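Local coordinates for protein Cys-Gly metallodipeptidase DUG1 (Saccharomyces cerevisiae, PDB 4G1P) that hydrolyses the dipeptide Cys-Gly as a metal-dependent dipeptidase and serves as the catalytic subunit of a complex that degrades glutathione, at residues E276-K279 with A280-D284; P107-L110 with E111-W114; S175-L178 with D179-I182; Q473-S476 with E477-E480; P394-A397 with Q398-A401. One frame throughout, in Å; residues are numbered along the deposited sequence.

Contact 1 (E276-K279 with A280-D284); sequences EKEK and ALYKD
Glu278 OE2 accepts a hydrogen bond from Tyr282 OH, 2.9 Å from OE2, and the same oxygen forms a salt bridge with Arg315 NE; Arg418 NH1 adds a long, weak ion pair. Glu278 and Tyr282 stand four residues apart, an i, i+4 pair along the short helix that starts at Glu276. Carboxylate and phenol ring are nearly perpendicular, 89° apart, and the hydroxyl comes to OE2 from above the carboxylate plane, 38° out of it. Behind the bond the aliphatic part of the glutamate lies against the ring, with Glu278 CG 3.3 Å from Tyr282 CE2. The ring reaches there because Tyr282 CG lies beside its own backbone N (chi1 -68°), which turns one face back over the preceding turn. Glu278 O sits above the centre of that face, 3.4 Å from the ring plane, so one glutamate meets the tyrosine with both its carbonyl and its side chain. Arg418 NH1 also makes a weak hydrogen bond to Tyr282 OH, and the two arginines probably favour the charged form of Glu278. Tyr282 is buried against Tyr213 of strand 210-226 and Met311 of helix 306-314. On the exposed side Lys279 NZ forms a weak salt bridge to Glu276 OE2 at 3.3 Å. The backbone winds through Ala280 N to Glu276 O, 2.9 Å, and closes on the tyrosine with Tyr282 N donating to Lys279 O at 3.2 Å.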
# COMPACT_ATOMS: atom_id res chain seq x y z
N GLU A 276 29.42 5.93 33.13
CA GLU A 276 30.70 5.24 33.02
C GLU A 276 30.55 3.74 33.24
O GLU A 276 31.22 2.93 32.58
CB GLU A 276 31.71 5.84 33.99
CG GLU A 276 32.30 7.14 33.49
CD GLU A 276 33.34 6.92 32.39
OE1 GLU A 276 34.04 5.89 32.43
OE2 GLU A 276 33.46 7.79 31.50
N LYS A 277 29.65 3.37 34.16
CA LYS A 277 29.29 1.97 34.35
C LYS A 277 28.81 1.34 33.05
O LYS A 277 29.35 0.33 32.59
CB LYS A 277 28.20 1.83 35.39
CG LYS A 277 27.64 0.42 35.44
CD LYS A 277 27.65 -0.14 36.86
CE LYS A 277 27.00 0.84 37.84
NZ LYS A 277 26.86 0.23 39.19
N GLU A 278 27.77 1.93 32.47
CA GLU A 278 27.18 1.42 31.24
C GLU A 278 28.20 1.48 30.12
O GLU A 278 28.26 0.61 29.27
CB GLU A 278 25.91 2.20 30.89
CG GLU A 278 25.73 2.49 29.43
CD GLU A 278 24.55 3.40 29.15
OE1 GLU A 278 24.00 4.00 30.10
OE2 GLU A 278 24.17 3.51 27.96
N LYS A 279 29.04 2.51 30.15
CA LYS A 279 30.07 2.66 29.13
C LYS A 279 31.13 1.56 29.20
O LYS A 279 31.72 1.19 28.18
CB LYS A 279 30.74 4.03 29.24
CG LYS A 279 31.43 4.48 27.98
CD LYS A 279 31.93 5.91 28.13
CE LYS A 279 30.85 6.82 28.73
NZ LYS A 279 31.35 8.21 28.99
N ALA A 280 31.37 1.03 30.40
CA ALA A 280 32.32 -0.06 30.57
C ALA A 280 31.95 -1.26 29.72
O ALA A 280 32.75 -1.76 28.94
CB ALA A 280 32.41 -0.47 32.03
N LEU A 281 30.70 -1.70 29.87
CA LEU A 281 30.19 -2.86 29.14
C LEU A 281 30.25 -2.73 27.62
O LEU A 281 30.24 -3.74 26.92
CB LEU A 281 28.77 -3.17 29.58
CG LEU A 281 28.60 -3.45 31.07
CD1 LEU A 281 27.21 -3.09 31.51
CD2 LEU A 281 28.89 -4.90 31.37
N TYR A 282 30.30 -1.51 27.13
CA TYR A 282 30.19 -1.28 25.73
C TYR A 282 31.51 -1.47 25.07
O TYR A 282 31.61 -1.51 23.88
CB TYR A 282 29.64 0.10 25.41
CG TYR A 282 28.22 0.30 25.77
CD1 TYR A 282 27.38 -0.76 25.96
CD2 TYR A 282 27.72 1.54 25.96
CE1 TYR A 282 26.09 -0.58 26.31
CE2 TYR A 282 26.43 1.71 26.29
CZ TYR A 282 25.63 0.66 26.47
OH TYR A 282 24.37 0.88 26.81
N LYS A 283 32.54 -1.61 25.84
CA LYS A 283 33.81 -1.69 25.21
C LYS A 283 34.17 -3.13 25.30
O LYS A 283 33.72 -3.84 26.15
CB LYS A 283 34.74 -0.62 25.73
CG LYS A 283 35.74 -0.24 24.68
CD LYS A 283 35.59 -1.15 23.47
CE LYS A 283 36.89 -1.22 22.67
NZ LYS A 283 38.05 -0.57 23.36
N ASP A 284 34.99 -3.54 24.36
CA ASP A 284 35.33 -4.91 24.21
C ASP A 284 34.34 -5.67 23.44
O ASP A 284 34.40 -6.86 23.38
CB ASP A 284 35.25 -5.56 25.57
CG ASP A 284 36.55 -5.60 26.23
OD1 ASP A 284 37.55 -5.68 25.52
OD2 ASP A 284 36.62 -5.50 27.46

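Contact 2 (P107-L110 with E111-W114); sequences PAQL and EDGW
Gln109 and Asp112 hold together a local surface turn in the loop between strands 96-102 and 122-124, where the chain makes a short 3-10 turn at residues 110-112. The two residues are joined twice. Gln109 N donates to Asp112 OD2 at 3.1 Å, and Asp112 N returns a bond to Gln109 O at 3.0 Å. The first reaches the carboxylate from well above its plane, 60° out of it; Asp112 can fold back this way because its CG lies beside its own backbone N (chi1 -61°). The Gln109 side chain runs on past the carboxylate, its CB 3.7 Å from Asp112 OD2. One residue further on, Leu110 O receives Gly113 N at 2.9 Å, a nearly straight bond (166°), and Trp114 N more weakly. Gly113 has a positive phi, and there the chain leaves the 3-10 turn and brings Trp114 back over the start of the segment. Trp114 is buried, although most of the turn is exposed. Its indole packs on Arg133 and Ile452, and Arg133 NH2 also bonds Pro107 O, so Arg133 meets both ends of the segment. Pro107 itself packs on Lys334 of the second subunit. Across the turn Leu110 CD1 lies 4.2 Å from Trp114 CB, and Ala108 CB stands 4.2 Å from Trp114 CZ2. Beside them Gln109 O approaches the five-membered ring of the indole obliquely, 3.1 Å from Trp114 CD1.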
# COMPACT_ATOMS: atom_id res chain seq x y z
N PRO A 107 3.89 -11.70 8.15
CA PRO A 107 3.41 -12.12 6.83
C PRO A 107 4.56 -12.33 5.87
O PRO A 107 5.65 -11.78 6.06
CB PRO A 107 2.55 -10.94 6.36
CG PRO A 107 2.93 -9.80 7.23
CD PRO A 107 3.33 -10.40 8.55
N ALA A 108 4.32 -13.12 4.83
CA ALA A 108 5.32 -13.37 3.81
C ALA A 108 4.68 -13.87 2.52
O ALA A 108 3.72 -14.65 2.53
CB ALA A 108 6.34 -14.38 4.31
N GLN A 109 5.23 -13.41 1.41
CA GLN A 109 4.82 -13.86 0.08
C GLN A 109 6.04 -13.96 -0.79
O GLN A 109 6.97 -13.15 -0.66
CB GLN A 109 3.88 -12.85 -0.56
CG GLN A 109 2.45 -12.93 -0.11
CD GLN A 109 1.61 -11.96 -0.90
OE1 GLN A 109 2.14 -11.02 -1.51
NE2 GLN A 109 0.30 -12.18 -0.92
N LEU A 110 6.03 -14.95 -1.67
CA LEU A 110 7.10 -15.15 -2.62
C LEU A 110 7.39 -13.86 -3.39
O LEU A 110 8.54 -13.42 -3.48
CB LEU A 110 6.69 -16.24 -3.60
CG LEU A 110 7.62 -16.49 -4.78
CD1 LEU A 110 8.96 -17.05 -4.31
CD2 LEU A 110 6.93 -17.42 -5.77
N GLU A 111 6.34 -13.24 -3.88
CA GLU A 111 6.48 -12.08 -4.74
C GLU A 111 7.15 -10.90 -4.05
O GLU A 111 7.55 -9.94 -4.72
CB GLU A 111 5.13 -11.66 -5.33
CG GLU A 111 4.49 -12.72 -6.24
CD GLU A 111 4.01 -13.97 -5.48
OE1 GLU A 111 3.82 -13.88 -4.24
OE2 GLU A 111 3.84 -15.03 -6.14
N ASP A 112 7.28 -10.96 -2.73
CA ASP A 112 7.98 -9.89 -2.01
C ASP A 112 9.46 -9.89 -2.38
O ASP A 112 10.16 -8.93 -2.09
CB ASP A 112 7.86 -10.03 -0.49
CG ASP A 112 6.43 -9.97 0.01
OD1 ASP A 112 5.57 -9.43 -0.71
OD2 ASP A 112 6.19 -10.45 1.14
N GLY A 113 9.94 -10.98 -2.98
CA GLY A 113 11.35 -11.07 -3.34
C GLY A 113 12.06 -12.31 -2.82
O GLY A 113 13.27 -12.45 -3.00
N TRP A 114 11.31 -13.19 -2.18
CA TRP A 114 11.82 -14.46 -1.67
C TRP A 114 12.38 -15.34 -2.76
O TRP A 114 11.82 -15.43 -3.84
CB TRP A 114 10.70 -15.21 -0.98
CG TRP A 114 10.41 -14.72 0.39
CD1 TRP A 114 9.74 -13.57 0.72
CD2 TRP A 114 10.78 -15.34 1.61
NE1 TRP A 114 9.69 -13.45 2.08
CE2 TRP A 114 10.32 -14.52 2.66
CE3 TRP A 114 11.46 -16.52 1.93
CZ2 TRP A 114 10.50 -14.84 4.00
CZ3 TRP A 114 11.65 -16.84 3.26
CH2 TRP A 114 11.17 -16.00 4.28

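Contact 3 (S175-L178 with D179-I182); sequences SLKL and DELI
Leu178 and Ile182 make the tight side of this local contact: Leu178 CG comes to 3.7 Å from Ile182 CD1, the end of the isoleucine's longer branch lying across the fork of the leucine. That branch starts beside the Ile182 backbone N (chi1 -71°) and bends back along the helix, so Ile182 CD1 also reaches 3.5 Å from Leu178 O. Leu181 adds a looser touch, its CD2 4.4 Å from Leu178 CD1. All three residues are buried: Leu178 and Leu181 rest on Val83 of strand 83-88, while Ile182 packs against Phe429 and Ala432 of helix 426-433. This is the first turn of helix 178-185, with Lys177 in the N-cap position and at a positive phi. Its carbonyl oxygen receives Leu181 N only weakly, whereas Ile182 N to Leu178 O, 3.0 Å, is a regular helical bond. Ahead of the helix the buried Ser175 OG is hydrogen-bonded to Glu168 OE2, and its side chain is about 4 Å from that of Glu171, the probable proton acceptor. On the open side the packing gives way to charges. The side chain of Lys177 curls at chi2 and chi3 and carries NZ to 3.3 Å from Glu180 OE1, a weak salt bridge; the exposed Glu180 reaches out extended to meet it, and Lys177 CD runs 3.5 Å from Glu180 OE2. Asp179 turns elsewhere, its OD1 bonded to Thr428 OG1.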
# COMPACT_ATOMS: atom_id res chain seq x y z
N SER A 175 1.29 -8.65 21.21
CA SER A 175 1.23 -9.53 22.38
C SER A 175 0.00 -9.26 23.23
O SER A 175 0.08 -9.22 24.45
CB SER A 175 2.49 -9.40 23.25
OG SER A 175 3.65 -9.81 22.54
N LEU A 176 -1.13 -9.07 22.56
CA LEU A 176 -2.37 -8.67 23.21
C LEU A 176 -2.79 -9.58 24.35
O LEU A 176 -2.83 -10.80 24.19
CB LEU A 176 -3.52 -8.61 22.18
CG LEU A 176 -3.32 -7.62 21.02
CD1 LEU A 176 -4.55 -7.49 20.11
CD2 LEU A 176 -2.90 -6.28 21.56
N LYS A 177 -3.09 -8.97 25.49
CA LYS A 177 -3.71 -9.64 26.64
C LYS A 177 -2.78 -10.57 27.43
O LYS A 177 -3.14 -11.06 28.49
CB LYS A 177 -4.99 -10.39 26.20
CG LYS A 177 -5.98 -9.53 25.46
CD LYS A 177 -6.94 -8.83 26.40
CE LYS A 177 -7.94 -9.81 26.99
NZ LYS A 177 -8.70 -9.21 28.12
N LEU A 178 -1.58 -10.81 26.90
CA LEU A 178 -0.62 -11.71 27.54
C LEU A 178 -0.17 -11.14 28.88
O LEU A 178 -0.05 -11.87 29.88
CB LEU A 178 0.59 -11.92 26.63
CG LEU A 178 1.73 -12.79 27.19
CD1 LEU A 178 1.26 -14.19 27.55
CD2 LEU A 178 2.87 -12.84 26.21
N ASP A 179 0.09 -9.83 28.86
CA ASP A 179 0.36 -9.02 30.04
C ASP A 179 -0.51 -9.41 31.23
O ASP A 179 -0.01 -9.80 32.28
CB ASP A 179 0.09 -7.56 29.68
CG ASP A 179 0.69 -6.59 30.67
OD1 ASP A 179 1.69 -6.97 31.32
OD2 ASP A 179 0.17 -5.45 30.79
N GLU A 180 -1.82 -9.33 31.04
CA GLU A 180 -2.77 -9.68 32.08
C GLU A 180 -2.62 -11.12 32.52
O GLU A 180 -2.72 -11.43 33.72
CB GLU A 180 -4.20 -9.45 31.61
CG GLU A 180 -4.47 -8.03 31.17
CD GLU A 180 -5.73 -7.92 30.34
OE1 GLU A 180 -6.78 -8.46 30.76
OE2 GLU A 180 -5.67 -7.30 29.25
N LEU A 181 -2.37 -12.01 31.57
CA LEU A 181 -2.26 -13.43 31.87
C LEU A 181 -1.13 -13.72 32.86
O LEU A 181 -1.31 -14.47 33.82
CB LEU A 181 -2.05 -14.25 30.61
CG LEU A 181 -1.96 -15.75 30.92
CD1 LEU A 181 -3.20 -16.18 31.70
CD2 LEU A 181 -1.80 -16.58 29.65
N ILE A 182 0.02 -13.11 32.62
CA ILE A 182 1.18 -13.34 33.46
C ILE A 182 0.91 -12.84 34.87
O ILE A 182 1.14 -13.56 35.85
CB ILE A 182 2.40 -12.66 32.86
CG1 ILE A 182 2.83 -13.43 31.61
CG2 ILE A 182 3.54 -12.61 33.85
CD1 ILE A 182 3.29 -12.54 30.50

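Contact 4 (Q473-S476 with E477-E480); sequences QYYS and ESPE
The side chains of Gln473 and Glu477 cross at a slant on the last turn of helix 458-477, an i, i+4 pair at the C-terminal end of the helix. Their flat ends are turned by 52°, and Gln473 NE2 donates to Glu477 OE2 at 2.7 Å, reaching the oxygen from above the carboxylate plane. The amide is brought up by a bend at chi2 of Gln473, whereas the glutamate extends beyond CG to meet it. The other carboxylate oxygen faces Tyr474: Glu477 OE1 is 3.8 Å from Tyr474 CD1, at the ring edge and near its plane, with ring and carboxylate 59° apart. The two oxygens of Glu477 are thus divided between a side-chain amide and an aromatic edge. Tyr475 points the other way. Its CG lies opposite the backbone N (chi1 178°), which sends the ring toward the loop that follows, where it meets Ser478 OG and the poorly ordered Glu480 O only obliquely. Lys95 gathers this end of the helix: its NZ bonds Tyr475 O and Ser478 O, and its charge forms a cation-pi contact with the Tyr475 ring. A positive group beside carbonyls at a helix C-terminus probably sits favourably in the helix dipole. Tyr474 rests on Lys404 and Leu408 of helix 397-410, and Gln473 on Pro160. In the backbone Tyr474 O takes two donors, Glu477 N at 2.9 Å and Ser478 N at 3.0 Å, while Ser478 OG makes a weak bond of 3.3 Å to Tyr475 O.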
# COMPACT_ATOMS: atom_id res chain seq x y z
N GLN A 473 21.62 -27.01 32.61
CA GLN A 473 22.42 -27.85 33.47
C GLN A 473 23.21 -27.01 34.47
O GLN A 473 23.18 -27.27 35.68
CB GLN A 473 23.37 -28.71 32.64
CG GLN A 473 24.26 -29.62 33.48
CD GLN A 473 23.45 -30.56 34.35
OE1 GLN A 473 22.58 -31.28 33.87
NE2 GLN A 473 23.73 -30.56 35.64
N TYR A 474 23.93 -26.01 33.97
CA TYR A 474 24.76 -25.20 34.84
C TYR A 474 23.93 -24.39 35.82
O TYR A 474 24.28 -24.28 37.00
CB TYR A 474 25.65 -24.26 34.04
CG TYR A 474 26.77 -24.95 33.33
CD1 TYR A 474 27.26 -26.17 33.78
CD2 TYR A 474 27.33 -24.40 32.19
CE1 TYR A 474 28.30 -26.82 33.11
CE2 TYR A 474 28.36 -25.02 31.52
CZ TYR A 474 28.84 -26.23 31.98
OH TYR A 474 29.86 -26.84 31.29
N TYR A 475 22.83 -23.83 35.34
CA TYR A 475 21.95 -23.09 36.21
C TYR A 475 21.51 -23.98 37.38
O TYR A 475 21.53 -23.54 38.54
CB TYR A 475 20.75 -22.50 35.46
CG TYR A 475 19.81 -21.76 36.38
CD1 TYR A 475 20.16 -20.53 36.91
CD2 TYR A 475 18.60 -22.32 36.76
CE1 TYR A 475 19.33 -19.87 37.77
CE2 TYR A 475 17.75 -21.66 37.62
CZ TYR A 475 18.12 -20.43 38.12
OH TYR A 475 17.29 -19.77 38.97
N SER A 476 21.15 -25.22 37.08
CA SER A 476 20.73 -26.16 38.13
C SER A 476 21.83 -26.39 39.17
O SER A 476 21.55 -26.78 40.31
CB SER A 476 20.32 -27.51 37.53
OG SER A 476 21.45 -28.25 37.11
N GLU A 477 23.09 -26.17 38.78
CA GLU A 477 24.21 -26.39 39.70
C GLU A 477 24.60 -25.14 40.49
O GLU A 477 25.15 -25.26 41.57
CB GLU A 477 25.42 -26.95 38.96
CG GLU A 477 25.21 -28.33 38.37
CD GLU A 477 26.24 -28.68 37.31
OE1 GLU A 477 27.19 -27.89 37.12
OE2 GLU A 477 26.10 -29.73 36.66
N SER A 478 24.32 -23.96 39.95
CA SER A 478 24.69 -22.70 40.61
C SER A 478 24.04 -22.56 41.97
O SER A 478 22.83 -22.76 42.09
CB SER A 478 24.23 -21.51 39.80
OG SER A 478 22.96 -21.08 40.23
N PRO A 479 24.84 -22.19 43.00
CA PRO A 479 24.40 -22.01 44.39
C PRO A 479 23.22 -21.05 44.55
O PRO A 479 22.46 -21.19 45.51
CB PRO A 479 25.65 -21.46 45.08
CG PRO A 479 26.78 -22.06 44.28
CD PRO A 479 26.30 -22.03 42.86
N GLU A 480 23.07 -20.10 43.64
CA GLU A 480 21.87 -19.25 43.61
C GLU A 480 21.44 -18.94 42.18
O GLU A 480 20.42 -19.44 41.70
CB GLU A 480 22.07 -17.96 44.42
CG GLU A 480 21.93 -18.14 45.93
CD GLU A 480 22.40 -16.92 46.71
OE1 GLU A 480 21.93 -15.80 46.41
OE2 GLU A 480 23.23 -17.08 47.63

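Contact 5 (P394-A397 with Q398-A401); sequences PFNA and QFTA
The Phe399 ring has Pro394 CA over one face and the Asn396 amide at its edge. Pro394 CA lies 3.9 Å from the ring centroid, a CH-pi contact 21° off the normal, and Pro394 CB follows at 4.3 Å from Phe399 CD1. At the rim, Asn396 CG lies in the plane of the ring, with the amide turned 44° to it; Asn396 OD1 comes 3.2 Å from Phe399 CD2. Asn396 is the N-cap residue of helix 397-410, and the same amide oxygen makes the capping bond: Phe399 N donates to Asn396 OD1 at 3.0 Å, a nearly straight bond of 166°. Asn396 CG is wedged between its own backbone N and carbonyl carbon, the torsion that swings OD1 back over the first turn. One asparagine group therefore satisfies a helix-start N-H and borders the ring of the residue that donates it. The backbone takes over beyond the cap, with Thr400 N to Asn396 O at 3.3 Å and Ala401 N to Ala397 O at 2.9 Å. A water bridges Pro394 O and Thr400 OG1, weakly at both ends. The buried Gln398 turns its amide to other parts of the fold, its OE1 bonded to Tyr471 OH and its NE2 to Ser436 OG and Val196 O. Phe399 and Pro394 fit among Tyr213 of strand 210-226 and Phe416 of strand 415-419, with Leu438 of strand 437-439 also against Phe399, while Ala397 and Ala401 abut Tyr475 of helix 458-477.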
# COMPACT_ATOMS: atom_id res chain seq x y z
N PRO A 394 23.81 -7.93 33.83
CA PRO A 394 24.25 -9.21 33.27
C PRO A 394 25.21 -10.01 34.17
O PRO A 394 26.10 -10.69 33.65
CB PRO A 394 25.01 -8.78 32.02
CG PRO A 394 25.57 -7.45 32.39
CD PRO A 394 24.52 -6.79 33.24
N PHE A 395 25.04 -9.95 35.48
CA PHE A 395 25.97 -10.70 36.31
C PHE A 395 25.35 -11.80 37.15
O PHE A 395 26.07 -12.69 37.60
CB PHE A 395 26.88 -9.77 37.12
CG PHE A 395 27.89 -9.07 36.27
CD1 PHE A 395 28.98 -9.75 35.77
CD2 PHE A 395 27.71 -7.75 35.90
CE1 PHE A 395 29.88 -9.14 34.97
CE2 PHE A 395 28.62 -7.12 35.09
CZ PHE A 395 29.71 -7.81 34.61
N ASN A 396 24.04 -11.76 37.32
CA ASN A 396 23.29 -12.79 38.04
C ASN A 396 23.36 -14.24 37.54
O ASN A 396 23.70 -14.52 36.38
CB ASN A 396 21.78 -12.59 37.83
CG ASN A 396 21.40 -12.56 36.36
OD1 ASN A 396 21.54 -13.56 35.65
ND2 ASN A 396 20.94 -11.41 35.91
N ALA A 397 23.00 -15.15 38.44
CA ALA A 397 23.18 -16.59 38.27
C ALA A 397 22.96 -17.03 36.82
O ALA A 397 23.76 -17.78 36.27
CB ALA A 397 22.25 -17.35 39.21
N GLN A 398 21.88 -16.54 36.21
CA GLN A 398 21.49 -16.99 34.87
C GLN A 398 22.52 -16.68 33.80
O GLN A 398 22.88 -17.55 33.01
CB GLN A 398 20.13 -16.42 34.46
CG GLN A 398 18.94 -17.18 35.05
CD GLN A 398 17.70 -17.05 34.19
OE1 GLN A 398 17.59 -17.70 33.15
NE2 GLN A 398 16.78 -16.19 34.60
N PHE A 399 23.00 -15.44 33.77
CA PHE A 399 24.02 -15.04 32.80
C PHE A 399 25.33 -15.80 33.01
O PHE A 399 26.01 -16.16 32.06
CB PHE A 399 24.25 -13.52 32.85
CG PHE A 399 23.19 -12.72 32.12
CD1 PHE A 399 23.25 -12.54 30.75
CD2 PHE A 399 22.14 -12.14 32.81
CE1 PHE A 399 22.28 -11.81 30.07
CE2 PHE A 399 21.17 -11.39 32.15
CZ PHE A 399 21.24 -11.23 30.77
N THR A 400 25.68 -16.06 34.27
CA THR A 400 26.86 -16.84 34.56
C THR A 400 26.72 -18.24 34.00
O THR A 400 27.57 -18.73 33.27
CB THR A 400 27.10 -16.92 36.06
OG1 THR A 400 27.14 -15.59 36.60
CG2 THR A 400 28.40 -17.62 36.34
N ALA A 401 25.60 -18.87 34.34
CA ALA A 401 25.26 -20.18 33.79
C ALA A 401 25.30 -20.16 32.26
O ALA A 401 25.92 -21.03 31.64
CB ALA A 401 23.90 -20.63 34.29
O HOH W 1 28.17 -13.39 34.31

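Overall arrangement
Contacts 4 and 5 touch directly, their centres 10 Å apart: the end of helix 458-477 lies on the start of helix 397-410, with Tyr475 CE1 3.8 Å from Gln398 CG. Contact 1 is a near neighbour of contact 5, nearest atoms about 4 Å apart, and both lean on Tyr213 of strand 210-226. These three lie away from the active site. Contact 3 comes nearest to it, the Ser175 side chain being about 7 Å from the bound glycine and from the bound cysteine. Contact 2 approaches the metal site more distantly, with the Trp114 side chain about 9 Å from that of the zinc ligand His450; its centre is 40 Å from that of contact 1.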